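Local coordinates for protein 1-carboxybiuret hydrolase subunit AtzE (Pseudomonas sp., PDB 6C62) that hydrolyses 1-carboxybiuret to urea-1,3-dicarboxylate and ammonia, a step of atrazine degradation, at residues A[157-162]-A[182-187]; A[173-178]-A[210-215]; A[1-6]-A[162-167]. All blocks are in the same frame, centred on the assembly; numbering follows the deposited sequence.

Contact 1 (A[157-162]-A[182-187]); sequences AIAAGQ and CGVWGL
The backbone oxygen of Cys182 is met by His141 and by Ala159. His141 NE2 gives it a hydrogen bond, and the methyl of Ala159 rests against it, with CB 3.5 Å from Cys182 O. The oxygen is buried, and the histidine satisfies it. Ala159 CB also faces Cys182 CB, 4.1 Å away.

Val184 carries the rest of the contact, and mainly through one methyl. Its CG1 lies 3.7 Å from Ile158 CG2 and 3.9 Å from Ala159 CB. The same methyl sits over the helix backbone, 3.8 Å from Ala159 N. It therefore fits the notch between two successive helix residues. The first torsion of Val184 places CG1 anti to its own carbonyl carbon (chi1 -58°), and this sets the branch against the helix. Ile158 answers with its short branch, CG2. Its side chain also touches Leu212 of strand 208-213, and it is about 11 Å from that of Lys74, a probable catalytic residue.

The helix 152-159 ends at this point. Gly161, with positive phi, closes it in a Schellman motif. Gln162 N bonds to Ala157 O at 2.9 Å, and Gly161 N to Ile158 O at 3.0 Å. On the other segment Gly183, also with positive phi, ends helix 176-182, and the chain enters strand 185-188. The Trp185 ring packs on strand 411-416 and helix 216-226.

The end of one helix is thus held to the last residue of another and the turn after it by apolar contact, without a hydrogen bond between the segments. The helix end at Gly161 closes on itself, and Cys182 O is bonded by His141.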
ATOM      1  N   ALA A 157      -5.717  15.397  31.255  1.00 12.76           N
ATOM      2  CA  ALA A 157      -5.434  16.829  31.416  1.00 13.20           C
ATOM      3  C   ALA A 157      -6.686  17.668  31.265  1.00 13.41           C
ATOM      4  O   ALA A 157      -6.812  18.705  31.966  1.00 15.14           O
ATOM      5  CB  ALA A 157      -4.360  17.320  30.449  1.00 13.05           C
ATOM      6  N   ILE A 158      -7.601  17.252  30.388  1.00 12.50           N
ATOM      7  CA  ILE A 158      -8.827  18.011  30.187  1.00 13.04           C
ATOM      8  C   ILE A 158      -9.805  17.763  31.351  1.00 13.78           C
ATOM      9  O   ILE A 158     -10.317  18.723  31.907  1.00 11.82           O
ATOM     10  CB  ILE A 158      -9.506  17.707  28.861  1.00 14.86           C
ATOM     11  CG1 ILE A 158      -8.523  18.101  27.730  1.00 16.19           C
ATOM     12  CG2 ILE A 158     -10.821  18.449  28.741  1.00 13.76           C
ATOM     13  CD1 ILE A 158      -8.890  17.459  26.499  1.00 17.33           C
ATOM     14  N   ALA A 159      -9.947  16.514  31.803  1.00 11.90           N
ATOM     15  CA  ALA A 159     -10.908  16.207  32.839  1.00 11.85           C
ATOM     16  C   ALA A 159     -10.449  16.785  34.195  1.00 13.00           C
ATOM     17  O   ALA A 159     -11.260  17.100  35.007  1.00 14.45           O
ATOM     18  CB  ALA A 159     -11.132  14.744  32.957  1.00 11.97           C
ATOM     19  N   ALA A 160      -9.168  16.948  34.400  1.00 12.97           N
ATOM     20  CA  ALA A 160      -8.628  17.557  35.619  1.00 14.15           C
ATOM     21  C   ALA A 160      -8.660  19.078  35.568  1.00 14.77           C
ATOM     22  O   ALA A 160      -8.201  19.689  36.529  1.00 15.72           O
ATOM     23  CB  ALA A 160      -7.180  17.105  35.810  1.00 12.90           C
ATOM     24  N   GLY A 161      -9.144  19.706  34.489  1.00 15.11           N
ATOM     25  CA  GLY A 161      -9.133  21.156  34.356  1.00 15.53           C
ATOM     26  C   GLY A 161      -7.762  21.794  34.126  1.00 16.01           C
ATOM     27  O   GLY A 161      -7.614  22.986  34.304  1.00 13.34           O
ATOM     28  N   GLN A 162      -6.741  21.017  33.713  1.00 15.97           N
ATOM     29  CA  GLN A 162      -5.385  21.578  33.501  1.00 15.32           C
ATOM     30  C   GLN A 162      -5.328  22.385  32.193  1.00 15.42           C
ATOM     31  O   GLN A 162      -4.737  23.450  32.167  1.00 16.68           O
ATOM     32  CB  GLN A 162      -4.307  20.494  33.503  1.00 15.51           C
ATOM     33  CG  GLN A 162      -4.165  19.746  34.849  1.00 16.55           C
ATOM     34  CD  GLN A 162      -3.401  18.427  34.742  1.00 18.48           C
ATOM     35  OE1 GLN A 162      -3.094  17.991  33.641  1.00 18.20           O
ATOM     36  NE2 GLN A 162      -3.064  17.808  35.872  1.00 19.18           N
ATOM     37  N   CYS A 182     -12.495   9.302  30.460  1.00 13.24           N
ATOM     38  CA  CYS A 182     -12.307  10.554  31.211  1.00 13.83           C
ATOM     39  C   CYS A 182     -13.529  11.494  31.171  1.00 13.58           C
ATOM     40  O   CYS A 182     -13.550  12.526  31.875  1.00 12.79           O
ATOM     41  CB  CYS A 182     -11.068  11.291  30.733  1.00 13.63           C
ATOM     42  SG  CYS A 182      -9.546  10.487  31.242  1.00 16.79           S
ATOM     43  N   GLY A 183     -14.526  11.188  30.354  1.00 12.39           N
ATOM     44  CA  GLY A 183     -15.640  12.060  30.242  1.00 12.09           C
ATOM     45  C   GLY A 183     -15.333  13.392  29.585  1.00 11.88           C
ATOM     46  O   GLY A 183     -15.793  14.438  30.055  1.00 12.29           O
ATOM     47  N   VAL A 184     -14.634  13.359  28.446  1.00 11.36           N
ATOM     48  CA  VAL A 184     -14.379  14.571  27.716  1.00 11.05           C
ATOM     49  C   VAL A 184     -14.668  14.323  26.231  1.00 10.41           C
ATOM     50  O   VAL A 184     -15.022  13.207  25.841  1.00 10.56           O
ATOM     51  CB  VAL A 184     -12.922  15.060  27.904  1.00 11.35           C
ATOM     52  CG1 VAL A 184     -12.600  15.302  29.386  1.00 12.68           C
ATOM     53  CG2 VAL A 184     -11.917  14.059  27.315  1.00 11.31           C
ATOM     54  N   TRP A 185     -14.573  15.385  25.440  1.00  9.91           N
ATOM     55  CA  TRP A 185     -14.905  15.334  24.032  1.00  9.94           C
ATOM     56  C   TRP A 185     -13.663  14.897  23.233  1.00 10.00           C
ATOM     57  O   TRP A 185     -12.553  15.283  23.559  1.00  9.86           O
ATOM     58  CB  TRP A 185     -15.381  16.693  23.496  1.00  9.87           C
ATOM     59  CG  TRP A 185     -16.697  17.107  24.012  1.00 10.44           C
ATOM     60  CD1 TRP A 185     -16.968  17.770  25.204  1.00 10.83           C
ATOM     61  CD2 TRP A 185     -17.953  16.890  23.389  1.00 11.09           C
ATOM     62  NE1 TRP A 185     -18.326  17.974  25.331  1.00 11.14           N
ATOM     63  CE2 TRP A 185     -18.949  17.449  24.231  1.00 10.80           C
ATOM     64  CE3 TRP A 185     -18.347  16.241  22.223  1.00 11.30           C
ATOM     65  CZ2 TRP A 185     -20.304  17.372  23.928  1.00 12.05           C
ATOM     66  CZ3 TRP A 185     -19.686  16.180  21.933  1.00 12.32           C
ATOM     67  CH2 TRP A 185     -20.639  16.750  22.765  1.00 12.52           C
ATOM     68  N   GLY A 186     -13.866  14.102  22.187  1.00  9.99           N
ATOM     69  CA  GLY A 186     -12.786  13.759  21.272  1.00 10.25           C
ATOM     70  C   GLY A 186     -13.275  13.719  19.837  1.00 10.93           C
ATOM     71  O   GLY A 186     -14.479  13.435  19.572  1.00 10.36           O
ATOM     72  N   LEU A 187     -12.348  14.006  18.915  1.00 10.47           N
ATOM     73  CA  LEU A 187     -12.597  13.943  17.523  1.00 11.51           C
ATOM     74  C   LEU A 187     -11.465  13.179  16.861  1.00 11.54           C
ATOM     75  O   LEU A 187     -10.287  13.595  16.948  1.00 10.09           O
ATOM     76  CB  LEU A 187     -12.671  15.365  16.924  1.00 12.27           C
ATOM     77  CG  LEU A 187     -12.657  15.476  15.376  1.00 13.33           C
ATOM     78  CD1 LEU A 187     -13.896  14.858  14.777  1.00 13.63           C
ATOM     79  CD2 LEU A 187     -12.509  16.935  14.937  1.00 13.12           C
TER

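Contact 2 (A[173-178]-A[210-215]); sequences GSIRVP and GPLADS
Ile175 and Leu212 cross at a slant, each offering branched carbons to the other. Ile175 CG2 is 4.1 Å from Leu212 CD1. The second methyl of Leu212 turns to the backbone instead, with CD2 4.0 Å from Ile175 O. The leucine thus straddles its partner, one methyl on the side chain and one on the carbonyl.

The long branch of Ile175 ends on Gly210. Its CD1 comes within 3.6 Å of Gly210 N and 3.7 Å of Gly210 CA, so the methyl lies directly on bare main chain. With chi1 at -77°, Ile175 holds CG2 anti to its backbone N. CG2 and CG1 both meet Leu212 CD1, and the tip CD1 goes on to Gly210.

Ile175 directly follows Ser174, the probable acyl-ester nucleophile. Ser174 OG is hydrogen-bonded to the N of Ser150, another probable member of the Ser-Ser-Lys triad of the amidase family. Asp170 OD2 accepts from Ile175 N and also forms a salt bridge with Arg176. The turn carrying the nucleophile is thus fixed by polar bonds at its backbone and by apolar contact at Ile175.

Strand 208-213 runs between strands 165-170 and 185-188, antiparallel to both. Leu212 also touches Ser154 and Ile158 of helix 152-159. On Pro211 and Ala213 the strand instead meets helix 216-226.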
ATOM      1  N   GLY A 173      -8.398   3.317  18.375  1.00 10.43           N
ATOM      2  CA  GLY A 173      -9.228   3.824  19.461  1.00 10.46           C
ATOM      3  C   GLY A 173      -8.634   4.838  20.390  1.00 10.61           C
ATOM      4  O   GLY A 173      -9.324   5.326  21.265  1.00 13.26           O
ATOM      5  N   SER A 174      -7.409   5.207  20.224  1.00 10.15           N
ATOM      6  CA  SER A 174      -6.685   5.923  21.258  1.00 10.73           C
ATOM      7  C   SER A 174      -7.018   7.389  21.542  1.00 10.69           C
ATOM      8  O   SER A 174      -6.416   7.959  22.458  1.00 11.11           O
ATOM      9  CB  SER A 174      -5.175   5.743  21.013  1.00 11.42           C
ATOM     10  OG  SER A 174      -4.840   4.425  21.428  1.00 13.64           O
ATOM     11  N   ILE A 175      -7.938   7.992  20.786  1.00 10.11           N
ATOM     12  CA  ILE A 175      -8.568   9.250  21.163  1.00 10.76           C
ATOM     13  C   ILE A 175      -9.923   8.979  21.791  1.00 10.55           C
ATOM     14  O   ILE A 175     -10.284   9.529  22.857  1.00 10.74           O
ATOM     15  CB  ILE A 175      -8.758  10.183  19.952  1.00 10.92           C
ATOM     16  CG1 ILE A 175      -7.432  10.837  19.590  1.00 11.51           C
ATOM     17  CG2 ILE A 175      -9.811  11.282  20.209  1.00 11.94           C
ATOM     18  CD1 ILE A 175      -7.428  11.546  18.221  1.00 12.82           C
ATOM     19  N   ARG A 176     -10.690   8.145  21.110  1.00 10.60           N
ATOM     20  CA  ARG A 176     -12.031   7.801  21.558  1.00 10.17           C
ATOM     21  C   ARG A 176     -12.067   7.093  22.917  1.00 10.53           C
ATOM     22  O   ARG A 176     -12.961   7.371  23.712  1.00 10.35           O
ATOM     23  CB  ARG A 176     -12.735   6.994  20.445  1.00  9.75           C
ATOM     24  CG  ARG A 176     -12.947   7.821  19.205  1.00  9.22           C
ATOM     25  CD  ARG A 176     -13.231   6.877  18.045  1.00  9.63           C
ATOM     26  NE  ARG A 176     -12.036   6.136  17.653  1.00  9.69           N
ATOM     27  CZ  ARG A 176     -12.048   5.041  16.887  1.00 10.09           C
ATOM     28  NH1 ARG A 176     -13.188   4.533  16.494  1.00  9.91           N
ATOM     29  NH2 ARG A 176     -10.905   4.440  16.514  1.00  9.42           N
ATOM     30  N   VAL A 177     -11.127   6.206  23.211  1.00 10.83           N
ATOM     31  CA  VAL A 177     -11.115   5.503  24.472  1.00 11.61           C
ATOM     32  C   VAL A 177     -10.886   6.471  25.698  1.00 13.19           C
ATOM     33  O   VAL A 177     -11.702   6.458  26.657  1.00 13.12           O
ATOM     34  CB  VAL A 177     -10.116   4.311  24.450  1.00 12.04           C
ATOM     35  CG1 VAL A 177      -9.943   3.678  25.838  1.00 11.56           C
ATOM     36  CG2 VAL A 177     -10.605   3.235  23.439  1.00 12.54           C
ATOM     37  N   PRO A 178      -9.827   7.293  25.693  1.00 11.77           N
ATOM     38  CA  PRO A 178      -9.693   8.245  26.798  1.00 12.13           C
ATOM     39  C   PRO A 178     -10.788   9.299  26.873  1.00 11.78           C
ATOM     40  O   PRO A 178     -11.133   9.718  27.958  1.00 11.93           O
ATOM     41  CB  PRO A 178      -8.309   8.899  26.588  1.00 13.43           C
ATOM     42  CG  PRO A 178      -7.871   8.479  25.249  1.00 14.30           C
ATOM     43  CD  PRO A 178      -8.670   7.287  24.791  1.00 12.92           C
ATOM     44  N   GLY A 210      -5.742  13.962  16.211  1.00 10.82           N
ATOM     45  CA  GLY A 210      -6.917  14.802  16.473  1.00 10.81           C
ATOM     46  C   GLY A 210      -7.003  15.368  17.879  1.00 10.20           C
ATOM     47  O   GLY A 210      -6.183  15.031  18.766  1.00  9.34           O
ATOM     48  N   PRO A 211      -7.949  16.282  18.086  1.00 10.34           N
ATOM     49  CA  PRO A 211      -8.097  16.986  19.349  1.00  9.62           C
ATOM     50  C   PRO A 211      -9.027  16.266  20.321  1.00 10.21           C
ATOM     51  O   PRO A 211      -9.912  15.471  19.920  1.00  9.93           O
ATOM     52  CB  PRO A 211      -8.704  18.290  18.922  1.00  9.71           C
ATOM     53  CG  PRO A 211      -9.582  17.898  17.708  1.00 10.47           C
ATOM     54  CD  PRO A 211      -8.868  16.787  17.044  1.00  9.77           C
ATOM     55  N   LEU A 212      -8.774  16.517  21.594  1.00 10.38           N
ATOM     56  CA  LEU A 212      -9.731  16.289  22.668  1.00 11.31           C
ATOM     57  C   LEU A 212      -9.985  17.645  23.315  1.00 10.20           C
ATOM     58  O   LEU A 212      -9.129  18.529  23.242  1.00  9.20           O
ATOM     59  CB  LEU A 212      -9.187  15.338  23.727  1.00 11.98           C
ATOM     60  CG  LEU A 212      -8.944  13.891  23.338  1.00 12.75           C
ATOM     61  CD1 LEU A 212      -7.636  13.779  22.576  1.00 13.67           C
ATOM     62  CD2 LEU A 212      -8.886  12.933  24.526  1.00 13.71           C
ATOM     63  N   ALA A 213     -11.166  17.820  23.906  1.00  9.24           N
ATOM     64  CA  ALA A 213     -11.538  19.142  24.382  1.00 10.52           C
ATOM     65  C   ALA A 213     -12.606  19.128  25.429  1.00 10.41           C
ATOM     66  O   ALA A 213     -13.266  18.117  25.692  1.00 10.39           O
ATOM     67  CB  ALA A 213     -11.959  20.056  23.191  1.00 10.52           C
ATOM     68  N   ASP A 214     -12.759  20.287  26.060  1.00 12.94           N
ATOM     69  CA  ASP A 214     -13.733  20.498  27.126  1.00 14.25           C
ATOM     70  C   ASP A 214     -15.148  20.783  26.638  1.00 15.20           C
ATOM     71  O   ASP A 214     -16.071  20.962  27.450  1.00 14.77           O
ATOM     72  CB  ASP A 214     -13.252  21.619  28.027  1.00 16.16           C
ATOM     73  CG  ASP A 214     -13.298  22.998  27.354  1.00 18.39           C
ATOM     74  OD1 ASP A 214     -13.595  23.166  26.115  1.00 20.85           O
ATOM     75  OD2 ASP A 214     -12.997  23.946  28.081  1.00 21.57           O
ATOM     76  N   SER A 215     -15.331  20.833  25.329  1.00 14.70           N
ATOM     77  CA  SER A 215     -16.616  21.176  24.732  1.00 15.66           C
ATOM     78  C   SER A 215     -16.563  20.828  23.266  1.00 14.88           C
ATOM     79  O   SER A 215     -15.465  20.715  22.685  1.00 12.23           O
ATOM     80  CB  SER A 215     -16.909  22.667  24.859  1.00 16.60           C
ATOM     81  OG  SER A 215     -15.859  23.395  24.246  1.00 18.94           O
TER

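Contact 3 (A[1-6]-A[162-167]); sequences MKTVEI and QVPLSL
Thr3 and Pro164 bring the two backbones closest, with their CA atoms 5.9 Å apart. Lys2 is extended and stands at the N-cap position of helix 3-11. The first turn of that helix is closed by Ile6 N to Lys2 O, 2.9 Å. In the other segment the chain bends at Pro164 and then straightens into strand 165-170.

The proline ring is touched by two side chains of the helix. Thr3 meets it with its hydroxyl oxygen: OG1 is 3.6 Å from Pro164 CB. OG1 to CB is van der Waals contact; the hydroxyl's hydrogen-bond partner is Asp214 OD1. Because OG1 stands anti to the carbonyl carbon of Thr3 (chi1 -64°), it can reach both neighbours.

The strand that follows Pro164 belongs to the mixed central sheet of the amidase fold. Strand 165-170 runs there between strand 70-74, parallel to it, and strand 208-213, antiparallel. The N-terminal helix is placed beside the entry to this strand.

Ile6 comes one turn after Thr3. Its side chain stands at about a right angle to that of Pro164. The tip methyl CD1 meets the ring obliquely at its CB–CG side, 4.1 Å from Pro164 CG and equally far from Pro164 CB. Helix 216-226 flanks the site too, with Leu221 touching Thr3 and Ala222 touching Leu165. Pro164 is also packed against Leu69 and the side chain of Asp214.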
ATOM      1  N   MET A   1     -14.170  27.452  33.434  1.00 41.78           N
ATOM      2  CA  MET A   1     -14.864  28.006  32.240  1.00 38.97           C
ATOM      3  C   MET A   1     -14.273  27.306  31.010  1.00 35.13           C
ATOM      4  O   MET A   1     -13.144  26.811  30.999  1.00 33.60           O
ATOM      5  CB  MET A   1     -14.661  29.509  32.109  1.00 42.41           C
ATOM      6  CG  MET A   1     -13.222  29.982  32.069  1.00 43.97           C
ATOM      7  SD  MET A   1     -13.212  31.771  31.724  1.00 49.81           S
ATOM      8  CE  MET A   1     -13.838  32.435  33.293  1.00 49.44           C
ATOM      9  N   LYS A   2     -15.078  27.286  29.981  1.00 33.12           N
ATOM     10  CA  LYS A   2     -14.798  26.490  28.837  1.00 31.56           C
ATOM     11  C   LYS A   2     -14.037  27.309  27.822  1.00 27.88           C
ATOM     12  O   LYS A   2     -13.864  28.507  27.982  1.00 26.78           O
ATOM     13  CB  LYS A   2     -16.103  25.923  28.266  1.00 36.79           C
ATOM     14  CG  LYS A   2     -16.834  24.969  29.212  1.00 40.48           C
ATOM     15  CD  LYS A   2     -16.002  23.749  29.621  1.00 39.74           C
ATOM     16  CE  LYS A   2     -16.919  22.613  30.047  1.00 43.99           C
ATOM     17  NZ  LYS A   2     -17.689  22.960  31.260  1.00 49.91           N
ATOM     18  N   THR A   3     -13.535  26.617  26.802  1.00 23.57           N
ATOM     19  CA  THR A   3     -12.805  27.177  25.666  1.00 21.17           C
ATOM     20  C   THR A   3     -13.384  28.487  25.193  1.00 20.21           C
ATOM     21  O   THR A   3     -12.665  29.466  25.103  1.00 17.98           O
ATOM     22  CB  THR A   3     -12.843  26.123  24.526  1.00 21.48           C
ATOM     23  OG1 THR A   3     -12.135  24.947  24.961  1.00 22.42           O
ATOM     24  CG2 THR A   3     -12.167  26.627  23.315  1.00 22.30           C
ATOM     25  N   VAL A   4     -14.677  28.506  24.870  1.00 20.05           N
ATOM     26  CA  VAL A   4     -15.296  29.694  24.266  1.00 21.87           C
ATOM     27  C   VAL A   4     -15.178  30.907  25.202  1.00 21.67           C
ATOM     28  O   VAL A   4     -14.835  31.993  24.766  1.00 21.14           O
ATOM     29  CB  VAL A   4     -16.762  29.408  23.892  1.00 25.84           C
ATOM     30  CG1 VAL A   4     -17.517  30.697  23.532  1.00 30.15           C
ATOM     31  CG2 VAL A   4     -16.792  28.446  22.714  1.00 26.76           C
ATOM     32  N   GLU A   5     -15.462  30.705  26.476  1.00 23.13           N
ATOM     33  CA  GLU A   5     -15.385  31.758  27.471  1.00 25.60           C
ATOM     34  C   GLU A   5     -13.942  32.206  27.703  1.00 26.57           C
ATOM     35  O   GLU A   5     -13.685  33.391  27.804  1.00 22.32           O
ATOM     36  CB  GLU A   5     -15.966  31.256  28.786  1.00 31.94           C
ATOM     37  CG  GLU A   5     -16.224  32.386  29.727  1.00 40.14           C
ATOM     38  CD  GLU A   5     -17.109  32.025  30.933  1.00 51.76           C
ATOM     39  OE1 GLU A   5     -17.627  30.855  31.050  1.00 49.57           O
ATOM     40  OE2 GLU A   5     -17.256  32.968  31.771  1.00 53.24           O
ATOM     41  N   ILE A   6     -12.989  31.262  27.758  1.00 21.19           N
ATOM     42  CA  ILE A   6     -11.573  31.632  27.846  1.00 19.60           C
ATOM     43  C   ILE A   6     -11.158  32.538  26.710  1.00 16.89           C
ATOM     44  O   ILE A   6     -10.501  33.569  26.915  1.00 16.84           O
ATOM     45  CB  ILE A   6     -10.643  30.404  27.854  1.00 17.86           C
ATOM     46  CG1 ILE A   6     -10.817  29.635  29.149  1.00 19.78           C
ATOM     47  CG2 ILE A   6      -9.197  30.856  27.769  1.00 17.67           C
ATOM     48  CD1 ILE A   6     -10.394  28.170  29.135  1.00 21.03           C
ATOM     49  N   GLN A 162      -6.741  21.017  33.713  1.00 15.97           N
ATOM     50  CA  GLN A 162      -5.385  21.578  33.501  1.00 15.32           C
ATOM     51  C   GLN A 162      -5.328  22.385  32.193  1.00 15.42           C
ATOM     52  O   GLN A 162      -4.737  23.450  32.167  1.00 16.68           O
ATOM     53  CB  GLN A 162      -4.307  20.494  33.503  1.00 15.51           C
ATOM     54  CG  GLN A 162      -4.165  19.746  34.849  1.00 16.55           C
ATOM     55  CD  GLN A 162      -3.401  18.427  34.742  1.00 18.48           C
ATOM     56  OE1 GLN A 162      -3.094  17.991  33.641  1.00 18.20           O
ATOM     57  NE2 GLN A 162      -3.064  17.808  35.872  1.00 19.18           N
ATOM     58  N   VAL A 163      -5.884  21.835  31.123  1.00 13.89           N
ATOM     59  CA  VAL A 163      -6.031  22.543  29.866  1.00 13.48           C
ATOM     60  C   VAL A 163      -7.385  22.268  29.262  1.00 11.93           C
ATOM     61  O   VAL A 163      -7.984  21.251  29.543  1.00 12.13           O
ATOM     62  CB  VAL A 163      -4.915  22.162  28.817  1.00 13.95           C
ATOM     63  CG1 VAL A 163      -3.576  22.640  29.297  1.00 13.73           C
ATOM     64  CG2 VAL A 163      -4.846  20.672  28.586  1.00 14.82           C
ATOM     65  N   PRO A 164      -7.895  23.197  28.447  1.00 12.45           N
ATOM     66  CA  PRO A 164      -9.166  23.037  27.775  1.00 13.11           C
ATOM     67  C   PRO A 164      -9.110  22.216  26.438  1.00 12.80           C
ATOM     68  O   PRO A 164     -10.137  21.809  25.962  1.00 11.18           O
ATOM     69  CB  PRO A 164      -9.588  24.475  27.475  1.00 13.62           C
ATOM     70  CG  PRO A 164      -8.294  25.207  27.263  1.00 14.07           C
ATOM     71  CD  PRO A 164      -7.360  24.575  28.283  1.00 12.79           C
ATOM     72  N   LEU A 165      -7.909  22.013  25.876  1.00 13.21           N
ATOM     73  CA  LEU A 165      -7.675  21.394  24.568  1.00 13.11           C
ATOM     74  C   LEU A 165      -6.419  20.566  24.678  1.00 11.73           C
ATOM     75  O   LEU A 165      -5.429  20.995  25.299  1.00 10.89           O
ATOM     76  CB  LEU A 165      -7.463  22.487  23.530  1.00 13.44           C
ATOM     77  CG  LEU A 165      -6.959  22.091  22.124  1.00 14.52           C
ATOM     78  CD1 LEU A 165      -7.982  21.236  21.379  1.00 14.97           C
ATOM     79  CD2 LEU A 165      -6.695  23.352  21.306  1.00 14.20           C
ATOM     80  N   SER A 166      -6.457  19.366  24.111  1.00 11.23           N
ATOM     81  CA  SER A 166      -5.230  18.638  23.904  1.00 11.22           C
ATOM     82  C   SER A 166      -5.226  17.942  22.554  1.00 10.82           C
ATOM     83  O   SER A 166      -6.252  17.870  21.871  1.00 10.08           O
ATOM     84  CB  SER A 166      -4.991  17.624  25.026  1.00 12.20           C
ATOM     85  OG  SER A 166      -6.031  16.677  25.045  1.00 14.21           O
ATOM     86  N   LEU A 167      -4.037  17.485  22.152  1.00 10.55           N
ATOM     87  CA  LEU A 167      -3.898  16.624  20.965  1.00 10.67           C
ATOM     88  C   LEU A 167      -3.556  15.219  21.351  1.00 10.40           C
ATOM     89  O   LEU A 167      -2.749  15.015  22.226  1.00  9.94           O
ATOM     90  CB  LEU A 167      -2.867  17.170  19.995  1.00 11.13           C
ATOM     91  CG  LEU A 167      -3.101  18.546  19.438  1.00 10.46           C
ATOM     92  CD1 LEU A 167      -2.139  18.817  18.303  1.00 10.93           C
ATOM     93  CD2 LEU A 167      -4.535  18.747  18.970  1.00 11.60           C
TER

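From the N terminus, contact 3 comes first. It brings the opening helix back to the start of strand 165-170 and closes a loop of 155 residues. Contact 1 opens just before that loop ends, so the two cross, and Gln162 belongs to both. Contact 1 then spans 19 residues, from the end of helix 152-159 to strand 185-188. Contact 2 opens inside that span and closes at strand 208-213, so it crosses contact 1. Contacts 3 and 2 follow in series. Strands 165-170, 208-213 and 185-188 lie side by side in one sheet. Contacts 2 and 3 meet where the first two of these strands pair.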